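Local coordinates for putative uncharacterized protein TTHB164 (Thermus thermophilus HB8, PDB 2ZOP) that probably forms part of the Cmr ribonucleoprotein complex, which acts in CRISPR immunity against viruses, plasmids and other invading genetic elements, at residues V37-A42 with R92-V97; K60-D65 with E102-F107; D65-L70 with R76-A81. All blocks are in the same frame, centred on the assembly; numbering follows the deposited sequence.

Interaction 1 of 3, residues V37-A42 with R92-V97; sequences VLVRQA and RLTREV
Val39 meets Thr94 and Val97 where helix 25-42 packs against the long helix 87-111 in the all-helical fold of the Cmr5 family. The backbones come nearest at Val39 and Thr94, with Val39 CA and Thr94 CA 7.6 Å apart, close enough for short branched side chains to fill the interval. Val39 does this with a fork. CG1 stands anti to its own backbone N (chi1 172°) and lies 4.1 Å from Thr94 CG2. The other branch, CG2, is anti to the carbonyl carbon and turns to Val97. One residue of helix 25-42 thus rests on two residues of helix 87-111 that lie three positions, or nearly one turn, apart.

Threonine suits its place because its two branches do different work. With OG1 beside the backbone N (chi1 -70°), the hydroxyl is hydrogen-bonded to the carbonyl oxygen of Tyr90, one turn back in its own helix. That leaves the methyl, CG2, for Val39, and the two side chains slide past each other in opposite directions instead of meeting end on. A beta-branched side chain has few rotamers open to it in a helix, so little freedom is lost when these three residues pack.

Helix 44-52 packs alongside both partners, Ala47 against Val39 and Leu44 against Thr94. The assembly is a homotrimer, and the faces next to this contact serve it: Leu38 and Gln41 pack on Leu91 of the second subunit, while Arg95 packs on Lys34 of the third. Between the two helices themselves the touch is light and wholly nonpolar, burying 100 Å² over both sides. Its second point is the looser one, methyl facing methyl, with Val39 CG2 4.4 Å from Val97 CG1.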
loop_
_atom_site.group_PDB
_atom_site.type_symbol
_atom_site.label_atom_id
_atom_site.label_comp_id
_atom_site.label_asym_id
_atom_site.label_seq_id
_atom_site.Cartn_x
_atom_site.Cartn_y
_atom_site.Cartn_z
ATOM N N VAL A 37 4.126 -4.655 10.940
ATOM C CA VAL A 37 4.338 -3.377 10.272
ATOM C C VAL A 37 4.949 -3.572 8.880
ATOM O O VAL A 37 4.497 -2.966 7.903
ATOM C CB VAL A 37 5.260 -2.462 11.126
ATOM C CG1 VAL A 37 5.616 -1.207 10.369
ATOM C CG2 VAL A 37 4.563 -2.114 12.431
ATOM N N LEU A 38 5.975 -4.411 8.783
ATOM C CA LEU A 38 6.601 -4.650 7.484
ATOM C C LEU A 38 5.645 -5.306 6.497
ATOM O O LEU A 38 5.641 -4.965 5.318
ATOM C CB LEU A 38 7.840 -5.532 7.626
ATOM C CG LEU A 38 8.998 -4.932 8.413
ATOM C CD1 LEU A 38 10.153 -5.922 8.404
ATOM C CD2 LEU A 38 9.425 -3.598 7.785
ATOM N N VAL A 39 4.847 -6.258 6.962
ATOM C CA VAL A 39 3.910 -6.920 6.060
ATOM C C VAL A 39 2.922 -5.892 5.506
ATOM O O VAL A 39 2.661 -5.866 4.305
ATOM C CB VAL A 39 3.140 -8.076 6.772
ATOM C CG1 VAL A 39 2.035 -8.609 5.876
ATOM C CG2 VAL A 39 4.121 -9.226 7.102
ATOM N N ARG A 40 2.392 -5.034 6.374
ATOM C CA ARG A 40 1.435 -4.012 5.944
ATOM C C ARG A 40 2.020 -2.951 5.015
ATOM O O ARG A 40 1.438 -2.628 3.989
ATOM C CB ARG A 40 0.825 -3.293 7.157
ATOM C CG ARG A 40 -0.255 -4.067 7.905
ATOM C CD ARG A 40 -1.024 -3.133 8.830
ATOM N NE ARG A 40 -0.165 -2.557 9.862
ATOM C CZ ARG A 40 0.167 -3.189 10.983
ATOM N NH1 ARG A 40 -0.297 -4.411 11.213
ATOM N NH2 ARG A 40 0.969 -2.609 11.867
ATOM N N GLN A 41 3.178 -2.415 5.377
ATOM C CA GLN A 41 3.798 -1.351 4.596
ATOM C C GLN A 41 4.666 -1.784 3.418
ATOM O O GLN A 41 4.673 -1.127 2.382
ATOM C CB GLN A 41 4.621 -0.456 5.530
ATOM C CG GLN A 41 3.899 -0.084 6.822
ATOM C CD GLN A 41 4.595 1.027 7.604
ATOM O OE1 GLN A 41 5.822 1.105 7.638
ATOM N NE2 GLN A 41 3.806 1.880 8.250
ATOM N N ALA A 42 5.391 -2.887 3.569
ATOM C CA ALA A 42 6.283 -3.353 2.508
ATOM C C ALA A 42 5.715 -4.502 1.682
ATOM O O ALA A 42 6.171 -4.758 0.563
ATOM C CB ALA A 42 7.632 -3.759 3.114
ATOM N N ARG A 92 -4.515 -13.794 0.232
ATOM C CA ARG A 92 -5.014 -14.645 1.305
ATOM C C ARG A 92 -3.853 -15.025 2.220
ATOM O O ARG A 92 -3.980 -14.999 3.448
ATOM C CB ARG A 92 -5.644 -15.922 0.737
ATOM C CG ARG A 92 -6.019 -16.938 1.816
ATOM C CD ARG A 92 -7.022 -17.972 1.322
ATOM N NE ARG A 92 -6.487 -18.840 0.275
ATOM C CZ ARG A 92 -6.977 -18.908 -0.960
ATOM N NH1 ARG A 92 -8.013 -18.153 -1.306
ATOM N NH2 ARG A 92 -6.443 -19.738 -1.844
ATOM N N LEU A 93 -2.722 -15.387 1.623
ATOM C CA LEU A 93 -1.552 -15.763 2.410
ATOM C C LEU A 93 -1.125 -14.566 3.248
ATOM O O LEU A 93 -0.740 -14.703 4.415
ATOM C CB LEU A 93 -0.405 -16.194 1.501
ATOM C CG LEU A 93 0.853 -16.662 2.232
ATOM C CD1 LEU A 93 0.515 -17.857 3.118
ATOM C CD2 LEU A 93 1.938 -17.019 1.207
ATOM N N THR A 94 -1.201 -13.386 2.642
ATOM C CA THR A 94 -0.842 -12.161 3.336
ATOM C C THR A 94 -1.695 -12.021 4.607
ATOM O O THR A 94 -1.170 -11.762 5.687
ATOM C CB THR A 94 -1.051 -10.931 2.418
ATOM O OG1 THR A 94 -0.070 -10.945 1.365
ATOM C CG2 THR A 94 -0.936 -9.630 3.220
ATOM N N ARG A 95 -3.007 -12.204 4.477
ATOM C CA ARG A 95 -3.908 -12.087 5.626
ATOM C C ARG A 95 -3.552 -13.055 6.743
ATOM O O ARG A 95 -3.575 -12.692 7.912
ATOM C CB ARG A 95 -5.360 -12.354 5.221
ATOM C CG ARG A 95 -5.976 -11.330 4.290
ATOM C CD ARG A 95 -7.498 -11.461 4.313
ATOM N NE ARG A 95 -7.957 -12.789 3.901
ATOM C CZ ARG A 95 -8.247 -13.133 2.647
ATOM N NH1 ARG A 95 -8.131 -12.251 1.665
ATOM N NH2 ARG A 95 -8.662 -14.360 2.373
ATOM N N GLU A 96 -3.250 -14.292 6.366
ATOM C CA GLU A 96 -2.891 -15.349 7.313
ATOM C C GLU A 96 -1.586 -15.053 8.046
ATOM O O GLU A 96 -1.510 -15.159 9.265
ATOM C CB GLU A 96 -2.804 -16.685 6.565
ATOM C CG GLU A 96 -4.162 -17.158 6.063
ATOM C CD GLU A 96 -4.087 -18.357 5.133
ATOM O OE1 GLU A 96 -5.156 -18.916 4.797
ATOM O OE2 GLU A 96 -2.972 -18.736 4.729
ATOM N N VAL A 97 -0.560 -14.673 7.302
ATOM C CA VAL A 97 0.726 -14.350 7.905
ATOM C C VAL A 97 0.562 -13.145 8.839
ATOM O O VAL A 97 1.073 -13.145 9.960
ATOM C CB VAL A 97 1.778 -14.068 6.804
ATOM C CG1 VAL A 97 3.053 -13.507 7.403
ATOM C CG2 VAL A 97 2.081 -15.366 6.059
#

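Interaction 2 of 3, residues K60-D65 with E102-F107; sequences KALGND and EWFKRF
The Phe104 ring is met obliquely by Leu62 and Asp65. Leu62 comes in near the root of the ring, its CD2 methyl 3.6 Å from Phe104 CD1. Farther out, the ring reaches the backbone of helix 57-69, where Phe104 CZ lies 3.7 Å from Asp65 C. Between these points Asp65 CB stands 3.9 Å from Phe104 CE1, so the aspartate offers its methylene and carbonyl carbon, not its charge, to the aromatic carbons. Ala12, Lys15 and Tyr28 also pack against the phenylalanine.

Leu62 and Phe104 slide past each other in opposite directions. With CG anti to the backbone N (chi1 -178°), the leucine brings its end nearer to helix 87-111 than its CB bond alone would suggest, and a flexible branched side chain can fit beside a rigid ring in this way. The carboxylate of Asp65 has its own partner: OD2 is hydrogen-bonded to the hydroxyl of Tyr28 on helix 25-42, which is consistent with an acidic residue at the border of a nonpolar patch.

Within 102-107, Arg106 NH1 sits 3.2 Å above the Trp103 ring plane, displaced toward its rim. The guanidinium is turned edge-on to the indole, since Trp103 CE2 lies in its plane, and Glu102 CB is over the centre of one guanidinium face. Phe104 faces the interior while Arg106 lies on the outer side of the same helix, as in the amphipathic helices of an all-alpha fold.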
loop_
_atom_site.group_PDB
_atom_site.type_symbol
_atom_site.label_atom_id
_atom_site.label_comp_id
_atom_site.label_asym_id
_atom_site.label_seq_id
_atom_site.Cartn_x
_atom_site.Cartn_y
_atom_site.Cartn_z
ATOM N N LYS A 60 15.841 -14.297 12.838
ATOM C CA LYS A 60 15.481 -15.315 11.861
ATOM C C LYS A 60 14.535 -16.339 12.493
ATOM O O LYS A 60 13.612 -16.826 11.841
ATOM C CB LYS A 60 16.753 -16.010 11.360
ATOM C CG LYS A 60 16.546 -17.052 10.270
ATOM C CD LYS A 60 15.935 -16.438 9.009
ATOM C CE LYS A 60 16.114 -17.344 7.793
ATOM N NZ LYS A 60 17.533 -17.375 7.330
ATOM N N ALA A 61 14.762 -16.648 13.768
ATOM C CA ALA A 61 13.937 -17.621 14.484
ATOM C C ALA A 61 12.461 -17.221 14.474
ATOM O O ALA A 61 11.579 -18.073 14.330
ATOM C CB ALA A 61 14.436 -17.777 15.926
ATOM N N LEU A 62 12.189 -15.929 14.628
ATOM C CA LEU A 62 10.804 -15.456 14.600
ATOM C C LEU A 62 10.195 -15.907 13.268
ATOM O O LEU A 62 9.090 -16.459 13.224
ATOM C CB LEU A 62 10.768 -13.921 14.726
ATOM C CG LEU A 62 9.429 -13.155 14.773
ATOM C CD1 LEU A 62 8.829 -13.033 13.379
ATOM C CD2 LEU A 62 8.461 -13.856 15.717
ATOM N N GLY A 63 10.941 -15.702 12.187
ATOM C CA GLY A 63 10.462 -16.084 10.863
ATOM C C GLY A 63 10.148 -17.565 10.705
ATOM O O GLY A 63 9.097 -17.931 10.182
ATOM N N ASN A 64 11.063 -18.424 11.145
ATOM C CA ASN A 64 10.856 -19.861 11.044
ATOM C C ASN A 64 9.719 -20.306 11.963
ATOM O O ASN A 64 8.905 -21.134 11.583
ATOM C CB ASN A 64 12.156 -20.610 11.371
ATOM C CG ASN A 64 13.146 -20.590 10.218
ATOM O OD1 ASN A 64 12.782 -20.842 9.069
ATOM N ND2 ASN A 64 14.407 -20.299 10.519
ATOM N N ASP A 65 9.652 -19.750 13.170
ATOM C CA ASP A 65 8.577 -20.098 14.093
ATOM C C ASP A 65 7.215 -19.768 13.479
ATOM O O ASP A 65 6.295 -20.582 13.510
ATOM C CB ASP A 65 8.722 -19.335 15.411
ATOM C CG ASP A 65 9.871 -19.848 16.264
ATOM O OD1 ASP A 65 10.478 -20.875 15.895
ATOM O OD2 ASP A 65 10.160 -19.235 17.309
ATOM N N GLU A 102 0.557 -10.938 14.206
ATOM C CA GLU A 102 -0.017 -10.143 15.288
ATOM C C GLU A 102 -0.038 -10.922 16.607
ATOM O O GLU A 102 0.159 -10.343 17.675
ATOM C CB GLU A 102 -1.438 -9.689 14.933
ATOM C CG GLU A 102 -1.498 -8.658 13.817
ATOM C CD GLU A 102 -0.858 -7.336 14.208
ATOM O OE1 GLU A 102 -0.959 -6.371 13.420
ATOM O OE2 GLU A 102 -0.250 -7.262 15.300
ATOM N N TRP A 103 -0.280 -12.229 16.543
ATOM C CA TRP A 103 -0.296 -13.030 17.765
ATOM C C TRP A 103 1.103 -13.119 18.365
ATOM O O TRP A 103 1.269 -13.014 19.576
ATOM C CB TRP A 103 -0.861 -14.433 17.493
ATOM C CG TRP A 103 -2.347 -14.415 17.300
ATOM C CD1 TRP A 103 -3.032 -14.827 16.197
ATOM C CD2 TRP A 103 -3.331 -13.912 18.221
ATOM N NE1 TRP A 103 -4.379 -14.607 16.366
ATOM C CE2 TRP A 103 -4.593 -14.047 17.597
ATOM C CE3 TRP A 103 -3.269 -13.358 19.507
ATOM C CZ2 TRP A 103 -5.788 -13.648 18.216
ATOM C CZ3 TRP A 103 -4.456 -12.960 20.127
ATOM C CH2 TRP A 103 -5.702 -13.108 19.476
ATOM N N PHE A 104 2.110 -13.311 17.520
ATOM C CA PHE A 104 3.488 -13.369 17.999
ATOM C C PHE A 104 3.791 -12.045 18.694
ATOM O O PHE A 104 4.397 -12.013 19.772
ATOM C CB PHE A 104 4.454 -13.555 16.826
ATOM C CG PHE A 104 4.693 -14.991 16.459
ATOM C CD1 PHE A 104 5.701 -15.725 17.086
ATOM C CD2 PHE A 104 3.913 -15.613 15.496
ATOM C CE1 PHE A 104 5.927 -17.052 16.759
ATOM C CE2 PHE A 104 4.130 -16.947 15.159
ATOM C CZ PHE A 104 5.141 -17.669 15.793
ATOM N N LYS A 105 3.361 -10.957 18.063
ATOM C CA LYS A 105 3.567 -9.621 18.610
ATOM C C LYS A 105 2.910 -9.466 19.977
ATOM O O LYS A 105 3.539 -9.021 20.940
ATOM C CB LYS A 105 3.010 -8.570 17.644
ATOM C CG LYS A 105 3.034 -7.148 18.195
ATOM C CD LYS A 105 2.731 -6.131 17.107
ATOM C CE LYS A 105 2.639 -4.724 17.683
ATOM N NZ LYS A 105 1.436 -4.595 18.571
ATOM N N ARG A 106 1.638 -9.831 20.055
ATOM C CA ARG A 106 0.888 -9.732 21.300
ATOM C C ARG A 106 1.500 -10.553 22.433
ATOM O O ARG A 106 1.644 -10.059 23.548
ATOM C CB ARG A 106 -0.562 -10.160 21.063
ATOM C CG ARG A 106 -1.337 -9.148 20.225
ATOM C CD ARG A 106 -2.576 -9.768 19.621
ATOM N NE ARG A 106 -3.203 -8.882 18.647
ATOM C CZ ARG A 106 -4.090 -9.283 17.745
ATOM N NH1 ARG A 106 -4.450 -10.559 17.698
ATOM N NH2 ARG A 106 -4.599 -8.413 16.879
ATOM N N PHE A 107 1.854 -11.805 22.156
ATOM C CA PHE A 107 2.449 -12.630 23.193
ATOM C C PHE A 107 3.868 -12.208 23.536
ATOM O O PHE A 107 4.325 -12.442 24.651
ATOM C CB PHE A 107 2.378 -14.113 22.809
ATOM C CG PHE A 107 1.018 -14.711 23.034
ATOM C CD1 PHE A 107 0.504 -14.819 24.325
ATOM C CD2 PHE A 107 0.214 -15.081 21.960
ATOM C CE1 PHE A 107 -0.794 -15.277 24.544
ATOM C CE2 PHE A 107 -1.089 -15.541 22.169
ATOM C CZ PHE A 107 -1.592 -15.635 23.468
#

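Interaction 3 of 3, residues D65-L70 with R76-A81; sequences DLAQVL and RELAEA
Leu66 and Ala67, the two residues that rest on Leu78, ride on a helical turn closed by the backbone bond from Val69 N to Asp65 O, 2.9 Å long. The following bond, Leu70 N to Leu66 O at 3.0 Å, carries the pattern to the end of helix 57-69. No hydrogen bond joins this turn to 76-81; everything that meets there is aliphatic.

Leu78 supplies one side of the contact alone. Its CD2 methyl lies 3.8 Å from Leu66 CD2, and the same methyl is 3.9 Å from Ala67 CB. Ala67 is also approached by the root of the leucine, with Leu78 CB again 3.9 Å from Ala67 CB, so the small residue is touched by both the base and one branch of the large one. Leu78 CG stands anti to the backbone N (chi1 167°), extending the branch toward helix 57-69. The two leucines cross at an oblique angle.

Alanine fits because the helices are close: Ala67 CA and Leu78 CA are 6.0 Å apart, which leaves little depth for a side chain between them. Tyr72, in the connection between the helices, packs on Leu78, and Ala101 and Phe104 of helix 87-111 back Leu66. Two glutamates of 76-81 find partners nearby: Glu77 OE1 is hydrogen-bonded to the backbone N of Arg73, and Glu80 OE1 forms a salt bridge with Arg83. Helix 75-84 follows helix 57-69 after a short loop and packs on its end at an angle; what holds this joint is exclusion of water and fit of shape, with no directional bond needed across it.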
loop_
_atom_site.group_PDB
_atom_site.type_symbol
_atom_site.label_atom_id
_atom_site.label_comp_id
_atom_site.label_asym_id
_atom_site.label_seq_id
_atom_site.Cartn_x
_atom_site.Cartn_y
_atom_site.Cartn_z
ATOM N N ASP A 65 9.652 -19.750 13.170
ATOM C CA ASP A 65 8.577 -20.098 14.093
ATOM C C ASP A 65 7.215 -19.768 13.479
ATOM O O ASP A 65 6.295 -20.582 13.510
ATOM C CB ASP A 65 8.722 -19.335 15.411
ATOM C CG ASP A 65 9.871 -19.848 16.264
ATOM O OD1 ASP A 65 10.478 -20.875 15.895
ATOM O OD2 ASP A 65 10.160 -19.235 17.309
ATOM N N LEU A 66 7.088 -18.568 12.929
ATOM C CA LEU A 66 5.831 -18.157 12.325
ATOM C C LEU A 66 5.461 -19.078 11.174
ATOM O O LEU A 66 4.313 -19.507 11.063
ATOM C CB LEU A 66 5.916 -16.700 11.849
ATOM C CG LEU A 66 4.652 -16.157 11.161
ATOM C CD1 LEU A 66 4.511 -14.668 11.389
ATOM C CD2 LEU A 66 4.729 -16.466 9.684
ATOM N N ALA A 67 6.426 -19.398 10.318
ATOM C CA ALA A 67 6.143 -20.285 9.198
ATOM C C ALA A 67 5.664 -21.652 9.700
ATOM O O ALA A 67 4.789 -22.266 9.093
ATOM C CB ALA A 67 7.384 -20.453 8.320
ATOM N N GLN A 68 6.226 -22.127 10.810
ATOM C CA GLN A 68 5.816 -23.430 11.326
ATOM C C GLN A 68 4.412 -23.347 11.909
ATOM O O GLN A 68 3.602 -24.259 11.731
ATOM C CB GLN A 68 6.828 -23.933 12.361
ATOM C CG GLN A 68 8.139 -24.355 11.709
ATOM C CD GLN A 68 9.276 -24.595 12.699
ATOM O OE1 GLN A 68 10.319 -25.125 12.327
ATOM N NE2 GLN A 68 9.085 -24.194 13.944
ATOM N N VAL A 69 4.117 -22.243 12.586
ATOM C CA VAL A 69 2.785 -22.049 13.144
ATOM C C VAL A 69 1.762 -22.119 12.011
ATOM O O VAL A 69 0.671 -22.654 12.184
ATOM C CB VAL A 69 2.681 -20.689 13.848
ATOM C CG1 VAL A 69 1.231 -20.319 14.085
ATOM C CG2 VAL A 69 3.415 -20.762 15.167
ATOM N N LEU A 70 2.120 -21.580 10.848
ATOM C CA LEU A 70 1.220 -21.611 9.711
ATOM C C LEU A 70 1.198 -22.963 8.997
ATOM O O LEU A 70 0.450 -23.146 8.048
ATOM C CB LEU A 70 1.568 -20.499 8.723
ATOM C CG LEU A 70 1.279 -19.075 9.209
ATOM C CD1 LEU A 70 1.617 -18.087 8.105
ATOM C CD2 LEU A 70 -0.187 -18.945 9.597
ATOM N N ARG A 76 11.821 -20.500 4.587
ATOM C CA ARG A 76 12.079 -20.707 3.163
ATOM C C ARG A 76 10.884 -21.294 2.418
ATOM O O ARG A 76 10.559 -20.856 1.312
ATOM C CB ARG A 76 13.295 -21.623 2.935
ATOM C CG ARG A 76 14.633 -20.923 3.025
ATOM C CD ARG A 76 15.765 -21.834 2.556
ATOM N NE ARG A 76 17.061 -21.166 2.623
ATOM C CZ ARG A 76 17.661 -20.799 3.752
ATOM N NH1 ARG A 76 17.093 -21.036 4.926
ATOM N NH2 ARG A 76 18.837 -20.188 3.709
ATOM N N GLU A 77 10.229 -22.291 2.999
ATOM C CA GLU A 77 9.087 -22.869 2.295
ATOM C C GLU A 77 7.948 -21.847 2.174
ATOM O O GLU A 77 7.325 -21.723 1.121
ATOM C CB GLU A 77 8.592 -24.137 2.988
ATOM C CG GLU A 77 7.475 -24.811 2.203
ATOM C CD GLU A 77 6.973 -26.091 2.832
ATOM O OE1 GLU A 77 6.733 -26.111 4.048
ATOM O OE2 GLU A 77 6.797 -27.081 2.096
ATOM N N LEU A 78 7.686 -21.115 3.252
ATOM C CA LEU A 78 6.635 -20.090 3.237
ATOM C C LEU A 78 6.960 -19.015 2.180
ATOM O O LEU A 78 6.096 -18.606 1.402
ATOM C CB LEU A 78 6.509 -19.445 4.628
ATOM C CG LEU A 78 5.674 -18.151 4.752
ATOM C CD1 LEU A 78 4.201 -18.426 4.419
ATOM C CD2 LEU A 78 5.800 -17.590 6.174
ATOM N N ALA A 79 8.215 -18.573 2.145
ATOM C CA ALA A 79 8.631 -17.549 1.183
ATOM C C ALA A 79 8.415 -18.012 -0.260
ATOM O O ALA A 79 7.973 -17.241 -1.110
ATOM C CB ALA A 79 10.111 -17.186 1.405
ATOM N N GLU A 80 8.727 -19.273 -0.537
ATOM C CA GLU A 80 8.554 -19.802 -1.887
ATOM C C GLU A 80 7.066 -19.860 -2.234
ATOM O O GLU A 80 6.657 -19.503 -3.340
ATOM C CB GLU A 80 9.174 -21.203 -1.996
ATOM C CG GLU A 80 9.125 -21.805 -3.403
ATOM C CD GLU A 80 9.749 -20.899 -4.471
ATOM O OE1 GLU A 80 10.750 -20.209 -4.175
ATOM O OE2 GLU A 80 9.248 -20.895 -5.616
ATOM N N ALA A 81 6.262 -20.309 -1.280
ATOM C CA ALA A 81 4.821 -20.406 -1.479
ATOM C C ALA A 81 4.261 -19.025 -1.805
ATOM O O ALA A 81 3.331 -18.893 -2.598
ATOM C CB ALA A 81 4.149 -20.970 -0.210
#

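In the fold
All three contacts are buried and nonpolar, and helix 87-111 joins them. It takes a direct part in interactions 1 and 2, while in interaction 3 it backs the joint between the consecutive helices 57-69 and 75-84. Interaction 2 is the most central, its centre about 4 Å from the centre of the chain, and uses a ring; interactions 1 and 3, farther out, rely on aliphatic groups alone. Only interaction 1 lies beside other subunits. Phe104 links interactions 2 and 3, with CE2 3.5 Å from Leu66 CA, and Val97 CG2 lies 3.4 Å from Leu70 CD1. Between 1 and 2 the link is polar, a 3.0 Å salt bridge from Arg40 NH1 to Glu102 OE1.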